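Local coordinates for putative HTH-type transcriptional regulator PF0864 (Pyrococcus furiosus, PDB 2IA0), which probably binds specific DNA sequences as an AsnC-family transcriptional regulator, although its own function has not been established, at residues 81-86 / 118-123. Sequence-based numbering, arbitrary orientation.
Sequences VLEVGK and EDKIIA
V81 crosses the lysine chain of K120 on one face of an antiparallel strand pair: V81 CG1, anti to the backbone N (chi1 -171°), lies 4.2 Å from K120 CD. F153 of the second subunit packs on both residues, which places this face at the dimer interface of the alpha+beta barrel domain. L82 follows as a hydrogen-bonded pair with I121. L82 N reaches I121 O over 2.9 Å, nearly straight and in the carbonyl plane, whereas I121 N returns to L82 O at 2.9 Å, more bent (154°) and tilted from the L82 carbonyl plane. L82 CB and I121 CB sit 4.3 Å apart on the opposite face, where I97 and I100 of helix 91-105 cover I121. E83 and K120 form a non-hydrogen-bonded pair, E83 CB lying 4.2 Å from K120 CG. E83 OE1 is hydrogen-bonded to H149 ND1, while E83 OE2 stands 4.4 Å from D119 OD1, a like-charge approach. V84 closes the pairing, V84 N 2.8 Å from D119 O. K120, bent at its last torsion (chi4 42°), brings NZ to the syn side of D119 OD2 at 3.0 Å, though well out of the carboxylate plane. Replacing K120 by an alanine would probably leave D119 without this salt-bridge mate and V81 CG1 without its lysine neighbour. The helix-covered face is thus apolar; the other is mixed, and K120 probably offsets part of the like-charge approach.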
# COMPACT_ATOMS: atom_id res chain seq x y z
N VAL A 81 1.10 -14.99 6.78
CA VAL A 81 1.98 -14.82 7.94
C VAL A 81 2.74 -16.10 8.26
O VAL A 81 2.16 -17.12 8.60
CB VAL A 81 1.24 -14.29 9.18
CG1 VAL A 81 2.26 -13.92 10.30
CG2 VAL A 81 0.38 -13.07 8.81
N LEU A 82 4.06 -16.02 8.11
CA LEU A 82 4.98 -17.12 8.33
C LEU A 82 5.72 -16.90 9.64
O LEU A 82 6.18 -15.80 9.91
CB LEU A 82 6.02 -17.15 7.20
CG LEU A 82 5.54 -17.24 5.76
CD1 LEU A 82 6.73 -17.39 4.85
CD2 LEU A 82 4.59 -18.41 5.59
N GLU A 83 5.86 -17.95 10.44
CA GLU A 83 6.68 -17.87 11.65
C GLU A 83 7.77 -18.93 11.56
O GLU A 83 7.48 -20.11 11.39
CB GLU A 83 5.81 -18.09 12.90
CG GLU A 83 6.58 -18.07 14.22
CD GLU A 83 5.72 -18.46 15.41
OE1 GLU A 83 4.65 -19.08 15.21
OE2 GLU A 83 6.10 -18.16 16.56
N VAL A 84 9.02 -18.50 11.67
CA VAL A 84 10.16 -19.41 11.62
C VAL A 84 10.35 -20.10 12.96
O VAL A 84 10.19 -19.48 14.01
CB VAL A 84 11.43 -18.68 11.11
CG1 VAL A 84 12.62 -19.58 11.19
CG2 VAL A 84 11.23 -18.26 9.64
N GLY A 85 10.62 -21.41 12.90
CA GLY A 85 10.84 -22.24 14.10
C GLY A 85 12.28 -22.08 14.56
O GLY A 85 12.54 -21.60 15.68
N LYS A 86 13.21 -22.47 13.69
CA LYS A 86 14.64 -22.23 13.91
C LYS A 86 15.38 -22.20 12.58
O LYS A 86 15.64 -23.25 11.99
CB LYS A 86 15.25 -23.30 14.83
N GLU A 118 11.54 -10.85 15.37
CA GLU A 118 12.74 -11.55 14.95
C GLU A 118 12.40 -12.73 14.06
O GLU A 118 13.29 -13.20 13.36
CB GLU A 118 13.54 -12.04 16.17
CG GLU A 118 14.19 -10.91 17.00
CD GLU A 118 14.89 -11.44 18.25
OE1 GLU A 118 14.87 -12.68 18.48
OE2 GLU A 118 15.46 -10.61 19.03
N ASP A 119 11.14 -13.20 14.08
CA ASP A 119 10.81 -14.54 13.55
C ASP A 119 9.71 -14.69 12.50
O ASP A 119 9.54 -15.80 11.98
CB ASP A 119 10.60 -15.58 14.69
CG ASP A 119 9.66 -15.10 15.84
OD1 ASP A 119 9.76 -15.69 16.94
OD2 ASP A 119 8.84 -14.16 15.68
N LYS A 120 9.01 -13.60 12.15
CA LYS A 120 7.88 -13.66 11.17
C LYS A 120 8.05 -12.90 9.85
O LYS A 120 8.70 -11.86 9.79
CB LYS A 120 6.57 -13.21 11.82
CG LYS A 120 6.30 -13.88 13.14
CD LYS A 120 4.86 -13.73 13.58
CE LYS A 120 4.75 -14.11 15.05
NZ LYS A 120 5.94 -13.52 15.73
N ILE A 121 7.44 -13.43 8.79
CA ILE A 121 7.41 -12.75 7.49
C ILE A 121 5.97 -12.57 7.13
O ILE A 121 5.17 -13.49 7.24
CB ILE A 121 8.11 -13.52 6.36
CG1 ILE A 121 9.58 -13.75 6.70
CG2 ILE A 121 8.03 -12.79 5.02
CD1 ILE A 121 9.90 -15.23 6.81
N ILE A 122 5.65 -11.34 6.72
CA ILE A 122 4.33 -10.92 6.30
C ILE A 122 4.41 -10.65 4.80
O ILE A 122 5.30 -9.93 4.36
CB ILE A 122 3.98 -9.63 7.07
CG1 ILE A 122 3.86 -9.95 8.57
CG2 ILE A 122 2.73 -8.98 6.53
CD1 ILE A 122 3.85 -8.73 9.41
N ALA A 123 3.53 -11.26 4.02
CA ALA A 123 3.47 -11.03 2.57
C ALA A 123 2.06 -10.76 2.06
O ALA A 123 1.10 -11.32 2.56
CB ALA A 123 4.09 -12.19 1.79